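Local coordinates for protein 3',5'-nucleoside bisphosphate phosphatase (Chromobacterium violaceum, PDB 2YB1) that removes the 3'-phosphate from nucleoside 3',5'-bisphosphates with the help of three manganese ions, leaving a nucleoside 5'-phosphate and orthophosphate, at residues A46-A51 with I57-G62; V67-H72 with E203-D208; G222-S225 with K231-L234; H235-G240 with P266-P271. All coordinates share one frame; numbering follows the deposited sequence.

Interaction 1: A46-A51 with I57-G62; sequences AEAAAA and IPFLNG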
loop_
_atom_site.group_PDB
_atom_site.type_symbol
_atom_site.label_atom_id
_atom_site.label_comp_id
_atom_site.label_asym_id
_atom_site.label_seq_id
_atom_site.Cartn_x
_atom_site.Cartn_y
_atom_site.Cartn_z
ATOM N N ALA A 46 -13.216 -3.118 -8.507
ATOM C CA ALA A 46 -14.619 -3.151 -8.947
ATOM C C ALA A 46 -15.538 -3.577 -7.807
ATOM O O ALA A 46 -16.604 -2.987 -7.592
ATOM C CB ALA A 46 -14.798 -4.091 -10.132
ATOM N N GLU A 47 -15.126 -4.608 -7.081
ATOM C CA GLU A 47 -15.900 -5.079 -5.933
ATOM C C GLU A 47 -15.949 -4.023 -4.817
ATOM O O GLU A 47 -17.017 -3.745 -4.247
ATOM C CB GLU A 47 -15.318 -6.385 -5.389
ATOM C CG GLU A 47 -16.056 -6.918 -4.169
ATOM C CD GLU A 47 -15.439 -8.191 -3.615
ATOM O OE1 GLU A 47 -14.713 -8.889 -4.355
ATOM O OE2 GLU A 47 -15.689 -8.490 -2.430
ATOM N N ALA A 48 -14.793 -3.454 -4.489
ATOM C CA ALA A 48 -14.737 -2.417 -3.460
ATOM C C ALA A 48 -15.630 -1.234 -3.830
ATOM O O ALA A 48 -16.350 -0.707 -2.983
ATOM C CB ALA A 48 -13.287 -1.945 -3.225
ATOM N N ALA A 49 -15.576 -0.818 -5.091
ATOM C CA ALA A 49 -16.395 0.305 -5.563
ATOM C C ALA A 49 -17.890 0.027 -5.397
ATOM O O ALA A 49 -18.657 0.881 -4.950
ATOM C CB ALA A 49 -16.066 0.646 -7.031
ATOM N N ALA A 50 -18.307 -1.175 -5.764
ATOM C CA ALA A 50 -19.706 -1.550 -5.630
ATOM C C ALA A 50 -20.127 -1.575 -4.162
ATOM O O ALA A 50 -21.233 -1.137 -3.804
ATOM C CB ALA A 50 -19.957 -2.915 -6.288
ATOM N N ALA A 51 -19.250 -2.108 -3.313
ATOM C CA ALA A 51 -19.525 -2.180 -1.883
ATOM C C ALA A 51 -19.611 -0.777 -1.265
ATOM O O ALA A 51 -20.492 -0.500 -0.444
ATOM C CB ALA A 51 -18.467 -3.037 -1.179
ATOM N N ILE A 57 -20.923 5.600 0.203
ATOM C CA ILE A 57 -19.581 6.133 0.484
ATOM C C ILE A 57 -18.796 6.447 -0.789
ATOM O O ILE A 57 -18.521 5.543 -1.588
ATOM C CB ILE A 57 -18.738 5.110 1.282
ATOM C CG1 ILE A 57 -19.463 4.675 2.565
ATOM C CG2 ILE A 57 -17.344 5.672 1.579
ATOM C CD1 ILE A 57 -18.859 3.428 3.237
ATOM N N PRO A 58 -18.413 7.723 -0.979
ATOM C CA PRO A 58 -17.540 8.076 -2.108
ATOM C C PRO A 58 -16.251 7.256 -2.095
ATOM O O PRO A 58 -15.709 6.952 -1.019
ATOM C CB PRO A 58 -17.228 9.560 -1.861
ATOM C CG PRO A 58 -18.435 10.061 -1.120
ATOM C CD PRO A 58 -18.820 8.912 -0.202
ATOM N N PHE A 59 -15.759 6.925 -3.289
ATOM C CA PHE A 59 -14.684 5.959 -3.436
ATOM C C PHE A 59 -13.712 6.405 -4.518
ATOM O O PHE A 59 -14.119 6.971 -5.537
ATOM C CB PHE A 59 -15.268 4.569 -3.779
ATOM C CG PHE A 59 -14.232 3.484 -3.908
ATOM C CD1 PHE A 59 -13.727 2.857 -2.783
ATOM C CD2 PHE A 59 -13.756 3.096 -5.161
ATOM C CE1 PHE A 59 -12.759 1.859 -2.894
ATOM C CE2 PHE A 59 -12.796 2.093 -5.280
ATOM C CZ PHE A 59 -12.295 1.477 -4.150
ATOM N N LEU A 60 -12.425 6.157 -4.275
ATOM C CA LEU A 60 -11.379 6.349 -5.272
ATOM C C LEU A 60 -10.688 5.027 -5.584
ATOM O O LEU A 60 -10.301 4.307 -4.673
ATOM C CB LEU A 60 -10.329 7.321 -4.728
ATOM C CG LEU A 60 -10.710 8.795 -4.727
ATOM C CD1 LEU A 60 -9.879 9.518 -3.696
ATOM C CD2 LEU A 60 -10.469 9.371 -6.143
ATOM N N ASN A 61 -10.534 4.708 -6.867
ATOM C CA ASN A 61 -9.657 3.621 -7.293
ATOM C C ASN A 61 -8.216 3.855 -6.838
ATOM O O ASN A 61 -7.670 4.941 -7.041
ATOM C CB ASN A 61 -9.659 3.501 -8.822
ATOM C CG ASN A 61 -10.995 3.024 -9.373
ATOM O OD1 ASN A 61 -11.434 3.471 -10.439
ATOM N ND2 ASN A 61 -11.639 2.112 -8.660
ATOM N N GLY A 62 -7.573 2.826 -6.291
ATOM C CA GLY A 62 -6.227 3.002 -5.768
ATOM C C GLY A 62 -5.360 1.784 -6.006
ATOM O O GLY A 62 -5.842 0.739 -6.445
#

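Interaction 2: V67-H72 with E203-D208; sequences VSWGRH and ERLILD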
loop_
_atom_site.group_PDB
_atom_site.type_symbol
_atom_site.label_atom_id
_atom_site.label_comp_id
_atom_site.label_asym_id
_atom_site.label_seq_id
_atom_site.Cartn_x
_atom_site.Cartn_y
_atom_site.Cartn_z
ATOM N N VAL A 67 8.468 -0.465 -5.531
ATOM C CA VAL A 67 9.531 0.237 -6.244
ATOM C C VAL A 67 10.890 -0.072 -5.602
ATOM O O VAL A 67 11.013 -0.109 -4.376
ATOM C CB VAL A 67 9.278 1.781 -6.236
ATOM C CG1 VAL A 67 10.539 2.575 -6.654
ATOM C CG2 VAL A 67 8.106 2.135 -7.142
ATOM N N SER A 68 11.905 -0.320 -6.430
ATOM C CA SER A 68 13.275 -0.363 -5.918
ATOM C C SER A 68 13.946 0.933 -6.340
ATOM O O SER A 68 14.030 1.246 -7.535
ATOM C CB SER A 68 14.052 -1.573 -6.447
ATOM O OG SER A 68 13.427 -2.793 -6.080
ATOM N N TRP A 69 14.375 1.708 -5.356
ATOM C CA TRP A 69 15.053 2.969 -5.618
ATOM C C TRP A 69 16.418 2.870 -4.939
ATOM O O TRP A 69 16.517 2.899 -3.705
ATOM C CB TRP A 69 14.214 4.116 -5.035
ATOM C CG TRP A 69 14.769 5.517 -5.211
ATOM C CD1 TRP A 69 14.809 6.255 -6.366
ATOM C CD2 TRP A 69 15.310 6.350 -4.184
ATOM N NE1 TRP A 69 15.360 7.491 -6.121
ATOM C CE2 TRP A 69 15.672 7.577 -4.788
ATOM C CE3 TRP A 69 15.529 6.179 -2.811
ATOM C CZ2 TRP A 69 16.242 8.627 -4.066
ATOM C CZ3 TRP A 69 16.097 7.236 -2.087
ATOM C CH2 TRP A 69 16.449 8.439 -2.724
ATOM N N GLY A 70 17.473 2.751 -5.736
ATOM C CA GLY A 70 18.770 2.407 -5.170
ATOM C C GLY A 70 18.680 1.114 -4.367
ATOM O O GLY A 70 18.135 0.114 -4.844
ATOM N N ARG A 71 19.207 1.127 -3.144
ATOM C CA ARG A 71 19.172 -0.057 -2.278
ATOM C C ARG A 71 17.866 -0.151 -1.489
ATOM O O ARG A 71 17.687 -1.057 -0.672
ATOM C CB ARG A 71 20.347 -0.036 -1.291
ATOM C CG ARG A 71 20.083 0.812 -0.046
ATOM C CD ARG A 71 21.106 0.554 1.063
ATOM N NE ARG A 71 20.505 0.645 2.395
ATOM C CZ ARG A 71 20.610 1.700 3.198
ATOM N NH1 ARG A 71 21.299 2.768 2.812
ATOM N NH2 ARG A 71 20.028 1.691 4.393
ATOM N N HIS A 72 16.961 0.796 -1.722
ATOM C CA HIS A 72 15.744 0.903 -0.923
ATOM C C HIS A 72 14.539 0.359 -1.664
ATOM O O HIS A 72 14.400 0.568 -2.869
ATOM C CB HIS A 72 15.473 2.366 -0.564
ATOM C CG HIS A 72 16.615 3.039 0.130
ATOM N ND1 HIS A 72 16.752 3.047 1.503
ATOM C CD2 HIS A 72 17.676 3.722 -0.359
ATOM C CE1 HIS A 72 17.851 3.702 1.829
ATOM N NE2 HIS A 72 18.428 4.126 0.717
ATOM N N GLU A 203 14.694 13.973 1.072
ATOM C CA GLU A 203 14.666 15.074 0.114
ATOM C C GLU A 203 15.010 14.597 -1.290
ATOM O O GLU A 203 14.376 14.995 -2.257
ATOM C CB GLU A 203 15.620 16.190 0.545
ATOM C CG GLU A 203 15.899 17.199 -0.549
ATOM C CD GLU A 203 15.479 18.604 -0.165
ATOM O OE1 GLU A 203 14.602 18.743 0.715
ATOM O OE2 GLU A 203 16.031 19.568 -0.740
ATOM N N ARG A 204 16.033 13.754 -1.394
ATOM C CA ARG A 204 16.464 13.192 -2.673
ATOM C C ARG A 204 15.344 12.355 -3.302
ATOM O O ARG A 204 15.063 12.462 -4.503
ATOM C CB ARG A 204 17.709 12.317 -2.458
ATOM C CG ARG A 204 18.377 11.850 -3.735
ATOM C CD ARG A 204 18.870 13.049 -4.525
ATOM N NE ARG A 204 18.738 12.855 -5.966
ATOM C CZ ARG A 204 18.420 13.820 -6.829
ATOM N NH1 ARG A 204 18.194 15.061 -6.403
ATOM N NH2 ARG A 204 18.330 13.539 -8.124
ATOM N N LEU A 205 14.712 11.515 -2.484
ATOM C CA LEU A 205 13.584 10.707 -2.941
ATOM C C LEU A 205 12.443 11.586 -3.463
ATOM O O LEU A 205 11.899 11.326 -4.540
ATOM C CB LEU A 205 13.078 9.795 -1.817
ATOM C CG LEU A 205 11.804 9.003 -2.129
ATOM C CD1 LEU A 205 11.984 8.094 -3.372
ATOM C CD2 LEU A 205 11.361 8.183 -0.911
ATOM N N ILE A 206 12.082 12.616 -2.695
ATOM C CA ILE A 206 11.050 13.573 -3.112
ATOM C C ILE A 206 11.378 14.267 -4.443
ATOM O O ILE A 206 10.529 14.340 -5.337
ATOM C CB ILE A 206 10.772 14.635 -2.024
ATOM C CG1 ILE A 206 10.086 13.981 -0.806
ATOM C CG2 ILE A 206 9.928 15.782 -2.594
ATOM C CD1 ILE A 206 9.895 14.917 0.361
ATOM N N LEU A 207 12.600 14.776 -4.573
ATOM C CA LEU A 207 13.021 15.421 -5.818
ATOM C C LEU A 207 12.927 14.475 -7.022
ATOM O O LEU A 207 12.406 14.852 -8.070
ATOM C CB LEU A 207 14.440 15.978 -5.682
ATOM C CG LEU A 207 14.539 17.136 -4.687
ATOM C CD1 LEU A 207 15.938 17.737 -4.680
ATOM C CD2 LEU A 207 13.488 18.208 -5.022
ATOM N N ASP A 208 13.424 13.249 -6.866
ATOM C CA ASP A 208 13.306 12.230 -7.911
ATOM C C ASP A 208 11.829 11.921 -8.224
ATOM O O ASP A 208 11.425 11.776 -9.384
ATOM C CB ASP A 208 13.997 10.936 -7.454
ATOM C CG ASP A 208 15.516 11.012 -7.535
ATOM O OD1 ASP A 208 16.055 12.107 -7.808
ATOM O OD2 ASP A 208 16.168 9.963 -7.335
#

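Interaction 3: G222-S225 with K231-L234; sequences GSHS and KFAL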
loop_
_atom_site.group_PDB
_atom_site.type_symbol
_atom_site.label_atom_id
_atom_site.label_comp_id
_atom_site.label_asym_id
_atom_site.label_seq_id
_atom_site.Cartn_x
_atom_site.Cartn_y
_atom_site.Cartn_z
ATOM N N GLY A 222 -1.125 4.994 9.334
ATOM C CA GLY A 222 -1.170 4.055 10.434
ATOM C C GLY A 222 0.227 3.692 10.878
ATOM O O GLY A 222 0.429 3.265 12.016
ATOM N N SER A 223 1.191 3.886 9.980
ATOM C CA SER A 223 2.603 3.591 10.242
ATOM C C SER A 223 3.395 4.774 10.822
ATOM O O SER A 223 4.607 4.667 11.009
ATOM C CB SER A 223 3.306 3.116 8.959
ATOM O OG SER A 223 2.686 1.964 8.402
ATOM N N HIS A 224 2.725 5.893 11.095
ATOM C CA HIS A 224 3.419 7.107 11.503
ATOM C C HIS A 224 3.164 7.471 12.952
ATOM O O HIS A 224 2.054 7.304 13.458
ATOM C CB HIS A 224 3.011 8.291 10.619
ATOM C CG HIS A 224 3.744 8.353 9.315
ATOM N ND1 HIS A 224 3.462 9.297 8.350
ATOM C CD2 HIS A 224 4.745 7.588 8.816
ATOM C CE1 HIS A 224 4.259 9.109 7.311
ATOM N NE2 HIS A 224 5.052 8.083 7.572
ATOM N N SER A 225 4.192 7.981 13.619
ATOM C CA SER A 225 3.990 8.579 14.919
ATOM C C SER A 225 3.578 10.025 14.697
ATOM O O SER A 225 3.639 10.540 13.568
ATOM C CB SER A 225 5.290 8.549 15.715
ATOM O OG SER A 225 6.261 9.377 15.089
ATOM N N LYS A 231 6.941 15.930 10.850
ATOM C CA LYS A 231 8.120 15.983 9.996
ATOM C C LYS A 231 7.762 15.884 8.511
ATOM O O LYS A 231 8.246 16.654 7.691
ATOM C CB LYS A 231 9.086 14.868 10.394
ATOM C CG LYS A 231 10.370 14.867 9.626
ATOM C CD LYS A 231 11.341 13.869 10.228
ATOM C CE LYS A 231 10.828 12.454 10.127
ATOM N NZ LYS A 231 11.829 11.511 10.710
ATOM N N PHE A 232 6.888 14.952 8.162
ATOM C CA PHE A 232 6.516 14.804 6.753
ATOM C C PHE A 232 5.555 15.892 6.235
ATOM O O PHE A 232 5.589 16.240 5.044
ATOM C CB PHE A 232 6.094 13.358 6.452
ATOM C CG PHE A 232 7.220 12.395 6.643
ATOM C CD1 PHE A 232 8.267 12.363 5.735
ATOM C CD2 PHE A 232 7.288 11.588 7.770
ATOM C CE1 PHE A 232 9.345 11.513 5.925
ATOM C CE2 PHE A 232 8.355 10.728 7.962
ATOM C CZ PHE A 232 9.389 10.693 7.043
ATOM N N ALA A 233 4.750 16.470 7.127
ATOM C CA ALA A 233 3.991 17.675 6.782
ATOM C C ALA A 233 4.908 18.811 6.299
ATOM O O ALA A 233 4.584 19.516 5.340
ATOM C CB ALA A 233 3.147 18.144 7.967
ATOM N N LEU A 234 6.034 18.998 6.983
ATOM C CA LEU A 234 7.025 20.016 6.604
ATOM C C LEU A 234 7.746 19.673 5.303
ATOM O O LEU A 234 7.925 20.547 4.452
ATOM C CB LEU A 234 8.054 20.237 7.717
ATOM C CG LEU A 234 7.519 20.876 9.002
ATOM C CD1 LEU A 234 8.657 21.087 9.999
ATOM C CD2 LEU A 234 6.811 22.191 8.675
#

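Interaction 4: H235-G240 with P266-P271; sequences HADRHG and PPICRP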
loop_
_atom_site.group_PDB
_atom_site.type_symbol
_atom_site.label_atom_id
_atom_site.label_comp_id
_atom_site.label_asym_id
_atom_site.label_seq_id
_atom_site.Cartn_x
_atom_site.Cartn_y
_atom_site.Cartn_z
ATOM N N HIS A 235 8.159 18.413 5.144
ATOM C CA HIS A 235 8.746 17.968 3.873
ATOM C C HIS A 235 7.779 18.265 2.736
ATOM O O HIS A 235 8.176 18.771 1.677
ATOM C CB HIS A 235 9.052 16.462 3.872
ATOM C CG HIS A 235 10.358 16.092 4.509
ATOM N ND1 HIS A 235 11.578 16.448 3.974
ATOM C CD2 HIS A 235 10.633 15.348 5.608
ATOM C CE1 HIS A 235 12.548 15.962 4.729
ATOM N NE2 HIS A 235 12.001 15.291 5.728
ATOM N N ALA A 236 6.507 17.941 2.949
ATOM C CA ALA A 236 5.497 18.128 1.916
ATOM C C ALA A 236 5.355 19.605 1.583
ATOM O O ALA A 236 5.271 19.985 0.412
ATOM C CB ALA A 236 4.153 17.536 2.356
ATOM N N ASP A 237 5.340 20.449 2.612
ATOM C CA ASP A 237 5.129 21.876 2.377
ATOM C C ASP A 237 6.279 22.510 1.584
ATOM O O ASP A 237 6.043 23.340 0.703
ATOM C CB ASP A 237 4.897 22.630 3.690
ATOM C CG ASP A 237 4.521 24.078 3.457
ATOM O OD1 ASP A 237 3.419 24.318 2.918
ATOM O OD2 ASP A 237 5.332 24.971 3.789
ATOM N N ARG A 238 7.517 22.120 1.888
ATOM C CA ARG A 238 8.682 22.697 1.210
ATOM C C ARG A 238 8.674 22.377 -0.278
ATOM O O ARG A 238 9.213 23.129 -1.088
ATOM C CB ARG A 238 9.988 22.178 1.815
ATOM C CG ARG A 238 10.172 22.469 3.288
ATOM C CD ARG A 238 11.451 21.823 3.816
ATOM N NE ARG A 238 12.651 22.448 3.261
ATOM C CZ ARG A 238 13.275 22.034 2.161
ATOM N NH1 ARG A 238 12.812 20.988 1.488
ATOM N NH2 ARG A 238 14.362 22.664 1.733
ATOM N N HIS A 239 8.117 21.226 -0.629
ATOM C CA HIS A 239 8.078 20.815 -2.030
ATOM C C HIS A 239 6.737 21.013 -2.734
ATOM O O HIS A 239 6.591 20.687 -3.909
ATOM C CB HIS A 239 8.609 19.393 -2.159
ATOM C CG HIS A 239 10.020 19.262 -1.687
ATOM N ND1 HIS A 239 11.095 19.670 -2.448
ATOM C CD2 HIS A 239 10.533 18.828 -0.511
ATOM C CE1 HIS A 239 12.213 19.472 -1.770
ATOM N NE2 HIS A 239 11.900 18.955 -0.595
ATOM N N GLY A 240 5.758 21.544 -2.014
ATOM C CA GLY A 240 4.438 21.739 -2.587
ATOM C C GLY A 240 3.720 20.428 -2.857
ATOM O O GLY A 240 2.935 20.338 -3.789
ATOM N N PRO A 266 -2.214 17.882 9.912
ATOM C CA PRO A 266 -1.771 19.180 10.435
ATOM C C PRO A 266 -2.336 20.311 9.578
ATOM O O PRO A 266 -2.532 20.119 8.377
ATOM C CB PRO A 266 -0.244 19.110 10.283
ATOM C CG PRO A 266 0.073 17.642 10.339
ATOM C CD PRO A 266 -1.086 16.968 9.652
ATOM N N PRO A 267 -2.623 21.474 10.190
ATOM C CA PRO A 267 -3.195 22.588 9.417
ATOM C C PRO A 267 -2.397 23.014 8.175
ATOM O O PRO A 267 -3.036 23.445 7.207
ATOM C CB PRO A 267 -3.270 23.724 10.442
ATOM C CG PRO A 267 -3.468 23.017 11.755
ATOM C CD PRO A 267 -2.615 21.753 11.639
ATOM N N ILE A 268 -1.066 22.882 8.183
ATOM C CA ILE A 268 -0.226 23.289 7.038
ATOM C C ILE A 268 -0.505 22.499 5.750
ATOM O O ILE A 268 -0.278 22.990 4.642
ATOM C CB ILE A 268 1.286 23.186 7.377
ATOM C CG1 ILE A 268 2.147 23.999 6.395
ATOM C CG2 ILE A 268 1.734 21.716 7.415
ATOM C CD1 ILE A 268 1.847 25.519 6.358
ATOM N N CYS A 269 -1.010 21.278 5.900
ATOM C CA CYS A 269 -1.165 20.376 4.766
ATOM C C CYS A 269 -2.244 20.802 3.788
ATOM O O CYS A 269 -3.283 21.332 4.176
ATOM C CB CYS A 269 -1.457 18.949 5.244
ATOM S SG CYS A 269 -0.150 18.222 6.261
ATOM N N ARG A 270 -1.982 20.545 2.511
ATOM C CA ARG A 270 -2.980 20.654 1.465
ATOM C C ARG A 270 -3.503 19.256 1.175
ATOM O O ARG A 270 -2.807 18.447 0.570
ATOM C CB ARG A 270 -2.353 21.258 0.211
ATOM C CG ARG A 270 -1.783 22.647 0.453
ATOM C CD ARG A 270 -1.525 23.383 -0.847
ATOM N NE ARG A 270 -0.430 22.810 -1.620
ATOM C CZ ARG A 270 -0.133 23.178 -2.865
ATOM N NH1 ARG A 270 -0.869 24.106 -3.463
ATOM N NH2 ARG A 270 0.882 22.613 -3.517
ATOM N N PRO A 271 -4.746 18.966 1.599
ATOM C CA PRO A 271 -5.230 17.579 1.537
ATOM C C PRO A 271 -5.370 17.085 0.104
ATOM O O PRO A 271 -5.968 17.760 -0.733
ATOM C CB PRO A 271 -6.615 17.653 2.196
ATOM C CG PRO A 271 -6.613 18.929 2.978
ATOM C CD PRO A 271 -5.729 19.879 2.201
HETATM O O HOH W 1 1.596 22.381 2.746
#

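Interaction 1: A46-A51 with I57-G62
Phe59 turns one face of its ring to the helix, against the backbone of Ala48 and Ala49. Ala49 CA sits over that face, 4.1 Å from the ring centroid and 20° off the ring normal. This is a CH-pi contact made by a main-chain carbon. The carbonyl carbon of Ala48 lies over the same face, also off centre. Both alanine methyl groups come from this side of the ring and meet different parts of its rim. Ala48 CB meets the far end, 3.7 Å from Phe59 CZ, and also touches CE1. Ala49 CB meets the CD2-CE2 edge, 3.9 Å from Phe59 CD2, with CE2 almost as near. The ring thus lies with one face against the helix surface formed by these two residues.

The first torsion explains the reach. CG of Phe59 is anti to the backbone N (chi1 -178°), which extends the ring from the strand toward the helix. The short side chains of the helix let it come in close. The CA atoms of Ala49 and Phe59 are 6.3 Å apart, the nearest such pair of the two segments. The contact is wholly apolar, and both Ala48 and Phe59 are buried.

The segments belong to a beta-alpha-beta crossover of the PHP domain, formed by strand 33-36, helix 45-54 and strand 59-69. The contact packs the helix of this unit on its second strand. Phe59 also touches Ala52, further along the same helix. Ala48 reaches Leu36 on strand 33-36 and Ile23 on helix 19-27, so the layer continues across the neighbouring strand and helix.

Interaction 2: V67-H72 with E203-D208
The indole of Trp69, at the end of a beta hairpin, takes Leu205 on one face and Asp208 and Arg204 at its edge. The hairpin joins the antiparallel strands 59-69 and 72-79 of the PHP domain through a type II' beta turn from Trp69 to His72. Leu205 CD1 stands over the six-membered ring, 4.0 Å from its centroid and 15° off the normal, a CH-pi contact. At the edge, Asp208 OD2 lies in the ring plane beside the indole nitrogen. Arg204 CG also comes to the edge, 3.9 Å from Trp69 CZ2.

The tryptophan ties this end of the hairpin to helix 199-211, which follows much later in the chain. With CG anti to the backbone N (chi1 180°), the indole extends from the strand to the helix, where its far corner brings CH2 3.5 Å from Leu205 N. Leu205 CB adds an apolar contact with the same ring carbon.

The polar grip is one hydrogen bond from Trp69 NE1 to Asp208 OD2, 2.9 Å long. Ring and carboxylate planes are steeply turned, 77° apart. OD2 receives the N-H through its anti lone pair, on the side away from OD1. Leu173 of helix 173-182 touches both Trp69 and Asp208, and Met197 touches Trp69 and Leu205. The other carboxylate oxygen has its own partner one helical turn back, which helps fix the rotation of the group: Asp208 OD1 forms a salt bridge with Arg204 NH2 at 2.7 Å.

Interaction 3: G222-S225 with K231-L234
His224 and Phe232 meet at one narrow point, His224 CE1 against Phe232 CD2 at 3.9 Å. His224 NE2 comes next, 4.2 Å from the same Phe232 CD2. The two ring planes are nearly parallel, 14° apart. They are slid well past each other, with centroids 5.3 Å apart, so there is hardly any stacked overlap. The close part is thus a small patch between neighbouring ring atoms, with Phe232 buried behind it.

The imidazole is also held by hydrogen bonds outside this patch. His224 ND1 is hydrogen-bonded to Val219 O, and NE2 to Gly193 N. These two bonds hold the ring on both nitrogens and fix its rotation. Pro192 packs on both His224 and Phe232. His224 lies about 5 Å, side chain to side chain, from the manganese ligand His191. It is thus a close neighbour of the metal site, and its side chain is about 10 Å from a bound manganese ion.

The solvent side is looser. Ser225 and Lys231 are exposed, and neither side chain reaches across. Ser225 is the N-cap of helix 226-239. Its side chain caps a backbone N further on, and its own backbone N is bonded to Asp228 OD2, as in a capping box.

The contact lies where the loop after strand 216-221 packs against the helix it leads into. Strand 242-246 adjoins this loop through a backbone hydrogen bond between Gly222 and Gly246.

Interaction 4: H235-G240 with P266-P271
A bridging water joins Asp237 to Ile268, donating to Asp237 OD1 at 2.7 Å and to Ile268 O, also at 2.7 Å. It links the last turn of helix 226-239 to a type I beta turn, Pro266 to Cys269. The helix closes with a Schellman motif, in which Gly240 takes positive phi (69°), a conformation that suits glycine.

Asp237 also packs on Ile268, and the two side chains cross at about a right angle. CG of Asp237 is anti to the backbone N (chi1 -174°), which directs the carboxylate toward Ile268. Asp237 OD1 comes 3.7 Å from Ile268 CG1, so one oxygen faces both the water and an aliphatic branch.

The contact is on the surface, away from the metal and nucleotide sites. It joins the segment after strand 242-246 to the C-terminal end of helix 226-239. Beside it, Arg270 pairs through its backbone with Ala243 of strand 242-246, and Cys269 packs on Val219 of strand 216-221. The Arg270 side chain bends at chi3 and reaches the Schellman glycine. Its NH2 makes a weak hydrogen bond to Gly240 O, 3.1 Å long with an N-H...O angle of 135°, the oxygen lying at the edge of the guanidinium.

In the fold
The four contacts follow one another along the chain, and each joins elements around the mixed seven-stranded sheet of the PHP fold. Interactions 1 and 2 share strand 59-69, yet their centres are 30 Å apart, on opposite sides of the chain's centre. Interactions 3 and 4 share helix 226-239 and are 11 Å apart between centres. They touch where Ala233 packs on Pro266, Ile268 and Cys269. Interaction 2 meets interaction 4 between helices 199-211 and 226-239, through a salt bridge from Glu203 to Arg238 and packing of Ile206 and Leu207 on His239. Interactions 2, 3 and 4 are thus linked in a connected set through interaction 4, with interaction 3 near the metal ligand His191.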